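Local coordinates for protein profilin (Schizosaccharomyces pombe, PDB 3D9Y) that binds monomeric actin and regulates its polymerisation, shaping the cytoskeleton, and is essential for cytokinesis in fission yeast, at residues A[11-25]-A[92-106]. Numbering follows the deposited sequence.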
loop_
_atom_site.group_PDB
_atom_site.type_symbol
_atom_site.label_atom_id
_atom_site.label_comp_id
_atom_site.label_asym_id
_atom_site.label_seq_id
_atom_site.Cartn_x
_atom_site.Cartn_y
_atom_site.Cartn_z
ATOM N N LEU A 11 -7.243 5.924 -7.118
ATOM C CA LEU A 11 -7.538 5.074 -5.960
ATOM C C LEU A 11 -8.736 5.592 -5.162
ATOM O O LEU A 11 -9.759 4.922 -5.093
ATOM C CB LEU A 11 -6.290 4.907 -5.090
ATOM C CG LEU A 11 -5.118 4.202 -5.793
ATOM C CD1 LEU A 11 -3.844 4.233 -4.968
ATOM C CD2 LEU A 11 -5.461 2.772 -6.165
ATOM N N LEU A 12 -8.627 6.770 -4.555
ATOM C CA LEU A 12 -9.774 7.334 -3.820
ATOM C C LEU A 12 -11.027 7.527 -4.688
ATOM O O LEU A 12 -12.159 7.363 -4.201
ATOM C CB LEU A 12 -9.412 8.658 -3.146
ATOM C CG LEU A 12 -8.265 8.679 -2.139
ATOM C CD1 LEU A 12 -8.217 9.999 -1.413
ATOM C CD2 LEU A 12 -8.390 7.556 -1.175
ATOM N N GLY A 13 -10.832 7.864 -5.960
ATOM C CA GLY A 13 -11.947 8.127 -6.859
ATOM C C GLY A 13 -12.824 6.914 -7.136
ATOM O O GLY A 13 -13.938 7.063 -7.629
ATOM N N THR A 14 -12.328 5.719 -6.813
ATOM C CA THR A 14 -13.107 4.498 -6.995
ATOM C C THR A 14 -14.243 4.343 -5.982
ATOM O O THR A 14 -15.182 3.590 -6.226
ATOM C CB THR A 14 -12.238 3.241 -6.864
ATOM O OG1 THR A 14 -11.779 3.113 -5.501
ATOM C CG2 THR A 14 -11.061 3.298 -7.838
ATOM N N GLY A 15 -14.124 4.987 -4.820
ATOM C CA GLY A 15 -15.108 4.816 -3.749
ATOM C C GLY A 15 -14.884 3.587 -2.878
ATOM O O GLY A 15 -15.627 3.362 -1.923
ATOM N N LYS A 16 -13.847 2.803 -3.185
ATOM C CA LYS A 16 -13.561 1.554 -2.474
ATOM C C LYS A 16 -12.331 1.654 -1.561
ATOM O O LYS A 16 -12.128 0.806 -0.688
ATOM C CB LYS A 16 -13.332 0.413 -3.475
ATOM C CG LYS A 16 -14.380 0.263 -4.588
ATOM C CD LYS A 16 -15.659 -0.385 -4.137
ATOM C CE LYS A 16 -16.555 -0.687 -5.354
ATOM N NZ LYS A 16 -17.783 -1.432 -4.998
ATOM N N ILE A 17 -11.497 2.663 -1.800
ATOM C CA ILE A 17 -10.251 2.870 -1.086
ATOM C C ILE A 17 -10.322 4.262 -0.507
ATOM O O ILE A 17 -10.462 5.215 -1.254
ATOM C CB ILE A 17 -9.061 2.758 -2.039
ATOM C CG1 ILE A 17 -8.899 1.294 -2.468
ATOM C CG2 ILE A 17 -7.776 3.292 -1.389
ATOM C CD1 ILE A 17 -7.986 1.081 -3.671
ATOM N N ASP A 18 -10.237 4.370 0.815
ATOM C CA ASP A 18 -10.548 5.637 1.491
ATOM C C ASP A 18 -9.310 6.456 1.884
ATOM O O ASP A 18 -9.416 7.669 2.110
ATOM C CB ASP A 18 -11.511 5.417 2.673
ATOM C CG ASP A 18 -10.913 4.589 3.789
ATOM O OD1 ASP A 18 -9.909 3.905 3.554
ATOM O OD2 ASP A 18 -11.454 4.623 4.915
ATOM N N ARG A 19 -8.141 5.812 1.929
ATOM C CA ARG A 19 -6.858 6.513 2.096
ATOM C C ARG A 19 -5.812 5.804 1.247
ATOM O O ARG A 19 -5.916 4.596 1.012
ATOM C CB ARG A 19 -6.392 6.548 3.565
ATOM C CG ARG A 19 -7.490 6.613 4.624
ATOM C CD ARG A 19 -6.903 6.809 6.022
ATOM N NE ARG A 19 -6.691 8.223 6.331
ATOM C CZ ARG A 19 -5.995 8.684 7.372
ATOM N NH1 ARG A 19 -5.423 7.856 8.243
ATOM N NH2 ARG A 19 -5.875 9.992 7.548
ATOM N N ALA A 20 -4.812 6.549 0.783
ATOM C CA ALA A 20 -3.768 5.959 -0.061
ATOM C C ALA A 20 -2.479 6.771 -0.084
ATOM O O ALA A 20 -2.465 7.975 0.226
ATOM C CB ALA A 20 -4.282 5.742 -1.485
ATOM N N ALA A 21 -1.398 6.087 -0.454
ATOM C CA ALA A 21 -0.100 6.703 -0.622
ATOM C C ALA A 21 0.706 5.977 -1.691
ATOM O O ALA A 21 0.433 4.816 -2.018
ATOM C CB ALA A 21 0.650 6.727 0.702
ATOM N N ILE A 22 1.676 6.686 -2.262
ATOM C CA ILE A 22 2.621 6.091 -3.205
ATOM C C ILE A 22 4.020 6.457 -2.728
ATOM O O ILE A 22 4.305 7.618 -2.484
ATOM C CB ILE A 22 2.401 6.583 -4.643
ATOM C CG1 ILE A 22 0.972 6.231 -5.088
ATOM C CG2 ILE A 22 3.463 5.980 -5.582
ATOM C CD1 ILE A 22 0.553 6.812 -6.411
ATOM N N VAL A 23 4.872 5.446 -2.570
ATOM C CA VAL A 23 6.195 5.629 -1.968
ATOM C C VAL A 23 7.274 4.945 -2.809
ATOM O O VAL A 23 6.980 4.061 -3.602
ATOM C CB VAL A 23 6.217 5.096 -0.504
ATOM C CG1 VAL A 23 5.125 5.757 0.329
ATOM C CG2 VAL A 23 6.041 3.609 -0.460
ATOM N N SER A 24 8.529 5.358 -2.636
ATOM C CA SER A 24 9.633 4.762 -3.388
ATOM C C SER A 24 9.887 3.303 -2.981
ATOM O O SER A 24 9.878 2.989 -1.794
ATOM C CB SER A 24 10.915 5.579 -3.177
ATOM O OG SER A 24 12.020 4.932 -3.784
ATOM N N ARG A 25 10.129 2.426 -3.964
ATOM C CA ARG A 25 10.493 1.017 -3.694
ATOM C C ARG A 25 11.738 0.909 -2.802
ATOM O O ARG A 25 11.875 -0.048 -2.036
ATOM C CB ARG A 25 10.762 0.236 -4.997
ATOM C CG ARG A 25 10.018 -1.082 -5.143
ATOM C CD ARG A 25 10.618 -2.214 -4.356
ATOM N NE ARG A 25 10.094 -3.519 -4.775
ATOM C CZ ARG A 25 10.507 -4.699 -4.301
ATOM N NH1 ARG A 25 11.474 -4.771 -3.392
ATOM N NH2 ARG A 25 9.952 -5.828 -4.747
ATOM N N ALA A 92 4.110 -3.616 -4.654
ATOM C CA ALA A 92 5.348 -3.054 -5.194
ATOM C C ALA A 92 5.388 -3.106 -6.724
ATOM O O ALA A 92 5.003 -4.104 -7.342
ATOM C CB ALA A 92 6.546 -3.791 -4.600
ATOM N N THR A 93 5.848 -2.016 -7.328
ATOM C CA THR A 93 6.123 -1.957 -8.769
ATOM C C THR A 93 7.642 -1.985 -8.947
ATOM O O THR A 93 8.367 -2.338 -8.014
ATOM C CB THR A 93 5.492 -0.696 -9.425
ATOM O OG1 THR A 93 6.141 0.497 -8.960
ATOM C CG2 THR A 93 4.014 -0.610 -9.121
ATOM N N LYS A 94 8.141 -1.621 -10.127
ATOM C CA LYS A 94 9.581 -1.597 -10.346
ATOM C C LYS A 94 10.242 -0.547 -9.461
ATOM O O LYS A 94 11.269 -0.809 -8.836
ATOM C CB LYS A 94 9.901 -1.329 -11.820
ATOM C CG LYS A 94 11.356 -1.569 -12.181
ATOM C CD LYS A 94 11.635 -1.328 -13.658
ATOM C CE LYS A 94 11.777 0.156 -13.978
ATOM N NZ LYS A 94 12.123 0.412 -15.410
ATOM N N LEU A 95 9.635 0.633 -9.402
ATOM C CA LEU A 95 10.209 1.785 -8.714
ATOM C C LEU A 95 9.426 2.272 -7.490
ATOM O O LEU A 95 9.932 3.105 -6.739
ATOM C CB LEU A 95 10.348 2.943 -9.709
ATOM C CG LEU A 95 11.176 2.659 -10.968
ATOM C CD1 LEU A 95 11.240 3.899 -11.839
ATOM C CD2 LEU A 95 12.581 2.173 -10.632
ATOM N N CYS A 96 8.205 1.766 -7.281
ATOM C CA CYS A 96 7.351 2.245 -6.184
ATOM C C CYS A 96 6.575 1.158 -5.434
ATOM O O CYS A 96 6.589 -0.028 -5.806
ATOM C CB CYS A 96 6.379 3.327 -6.679
ATOM S SG CYS A 96 6.391 3.628 -8.474
ATOM N N ILE A 97 5.942 1.588 -4.344
ATOM C CA ILE A 97 4.971 0.790 -3.607
ATOM C C ILE A 97 3.668 1.582 -3.484
ATOM O O ILE A 97 3.670 2.704 -2.989
ATOM C CB ILE A 97 5.455 0.458 -2.183
ATOM C CG1 ILE A 97 6.805 -0.267 -2.210
ATOM C CG2 ILE A 97 4.404 -0.364 -1.445
ATOM C CD1 ILE A 97 7.590 -0.140 -0.916
ATOM N N LEU A 98 2.566 0.983 -3.930
ATOM C CA LEU A 98 1.238 1.557 -3.740
ATOM C C LEU A 98 0.706 1.077 -2.386
ATOM O O LEU A 98 0.832 -0.096 -2.062
ATOM C CB LEU A 98 0.305 1.086 -4.848
ATOM C CG LEU A 98 0.750 1.323 -6.292
ATOM C CD1 LEU A 98 -0.338 0.887 -7.249
ATOM C CD2 LEU A 98 1.111 2.764 -6.525
ATOM N N VAL A 99 0.166 2.001 -1.603
ATOM C CA VAL A 99 -0.433 1.701 -0.309
ATOM C C VAL A 99 -1.905 2.145 -0.320
ATOM O O VAL A 99 -2.186 3.343 -0.428
ATOM C CB VAL A 99 0.319 2.438 0.797
ATOM C CG1 VAL A 99 -0.262 2.129 2.155
ATOM C CG2 VAL A 99 1.808 2.077 0.764
ATOM N N SER A 100 -2.821 1.187 -0.167
ATOM C CA SER A 100 -4.279 1.443 -0.169
ATOM C C SER A 100 -4.962 0.970 1.120
ATOM O O SER A 100 -4.858 -0.190 1.467
ATOM C CB SER A 100 -4.923 0.708 -1.356
ATOM O OG SER A 100 -4.569 1.310 -2.598
ATOM N N HIS A 101 -5.657 1.871 1.812
ATOM C CA HIS A 101 -6.509 1.525 2.958
ATOM C C HIS A 101 -7.957 1.389 2.479
ATOM O O HIS A 101 -8.411 2.201 1.665
ATOM C CB HIS A 101 -6.408 2.630 4.029
ATOM C CG HIS A 101 -7.175 2.346 5.283
ATOM N ND1 HIS A 101 -6.572 1.906 6.445
ATOM C CD2 HIS A 101 -8.493 2.468 5.570
ATOM C CE1 HIS A 101 -7.486 1.759 7.385
ATOM N NE2 HIS A 101 -8.661 2.090 6.879
ATOM N N TYR A 102 -8.679 0.389 2.983
ATOM C CA TYR A 102 -10.100 0.212 2.684
ATOM C C TYR A 102 -10.962 0.086 3.955
ATOM O O TYR A 102 -10.515 -0.467 4.961
ATOM C CB TYR A 102 -10.313 -0.984 1.744
ATOM C CG TYR A 102 -9.920 -2.332 2.326
ATOM C CD1 TYR A 102 -10.861 -3.126 2.957
ATOM C CD2 TYR A 102 -8.616 -2.816 2.223
ATOM C CE1 TYR A 102 -10.531 -4.358 3.497
ATOM C CE2 TYR A 102 -8.277 -4.058 2.755
ATOM C CZ TYR A 102 -9.245 -4.823 3.388
ATOM O OH TYR A 102 -8.948 -6.048 3.941
ATOM N N PRO A 103 -12.193 0.638 3.925
ATOM C CA PRO A 103 -13.149 0.548 5.031
ATOM C C PRO A 103 -13.939 -0.759 5.068
ATOM O O PRO A 103 -13.829 -1.575 4.158
ATOM C CB PRO A 103 -14.100 1.706 4.735
ATOM C CG PRO A 103 -14.140 1.751 3.263
ATOM C CD PRO A 103 -12.736 1.457 2.822
ATOM N N GLU A 104 -14.764 -0.927 6.106
ATOM C CA GLU A 104 -15.544 -2.159 6.303
ATOM C C GLU A 104 -16.458 -2.538 5.130
ATOM O O GLU A 104 -16.784 -3.714 4.939
ATOM C CB GLU A 104 -16.385 -2.075 7.594
ATOM C CG GLU A 104 -17.425 -0.948 7.616
ATOM C CD GLU A 104 -18.535 -1.174 8.632
ATOM O OE1 GLU A 104 -18.295 -1.853 9.656
ATOM O OE2 GLU A 104 -19.655 -0.671 8.410
ATOM N N THR A 105 -16.865 -1.552 4.345
ATOM C CA THR A 105 -17.884 -1.775 3.329
ATOM C C THR A 105 -17.339 -2.317 2.001
ATOM O O THR A 105 -18.115 -2.701 1.121
ATOM C CB THR A 105 -18.717 -0.495 3.102
ATOM O OG1 THR A 105 -19.760 -0.755 2.153
ATOM C CG2 THR A 105 -17.844 0.656 2.638
ATOM N N THR A 106 -16.021 -2.360 1.835
ATOM C CA THR A 106 -15.481 -2.908 0.594
ATOM C C THR A 106 -14.842 -4.269 0.868
ATOM O O THR A 106 -14.221 -4.482 1.910
ATOM C CB THR A 106 -14.546 -1.905 -0.176
ATOM O OG1 THR A 106 -13.200 -2.385 -0.229
ATOM C CG2 THR A 106 -14.592 -0.513 0.424
HETATM O O HOH W 1 9.444 -5.001 -7.714
#
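Strands 19-24 and 96-102 run antiparallel as sheet neighbours, with Arg19/His101, Ala21/Val99 and Val23/Ile97 as hydrogen-bonded pairs and Ala20/Ser100 and Ile22/Leu98 as non-hydrogen-bonded pairs. The shortest rung joins Ile97 N to Val23 O at 2.8 Å. The ladder outlasts strand 19-24 at both ends: Asp18 N donates to His101 O, and Arg25 N reaches Leu95 O at 2.9 Å, approaching from above that carbonyl's plane.

On the face carrying Ala20, Ile22, Leu98 and Ser100, the branches of Ile22 and Leu98 extend the same way, alongside each other, CG1 of Ile22 3.8 Å from CD2 of Leu98. Trp3, Tyr6 and Val7 of helix 3-12 pack on Ile22. Farther along, Ile17 CD1 sits 3.6 Å from Ser100 OG, while Leu11 CD1 meets the same oxygen, which is hydrogen-bonded to Thr115 of helix 108-125. The other face holds Val23 across Ile97, CG2 of Val23 3.6 Å from CB of Ile97. At its far end His101 has CG anti to the backbone N (chi1 -177°), which brings the imidazole beside Asp18; carboxylate and ring planes are 27° apart, with OD1 of Asp18 at the ring's edge. The carboxylate runs along Pro103 in the opposite sense, CG of Asp18 3.8 Å from CD of Pro103. With an alanine replacing Asp18, the carboxylate's packing along Pro103 and the negative charge beside the imidazole would probably be lost, leaving a gap.

Past the other strand end, Arg25 bends at chi2 (-78°), laying NE 3.6 Å from Ala92 CB. A water receives a weak bond from Arg25 NH2 and donates to Thr93 O. This pairing joins the strand after the N-terminal helix to the one before the C-terminal helix in the profilin fold's antiparallel sheet, both helices covering the face of Ile22 and Ser100.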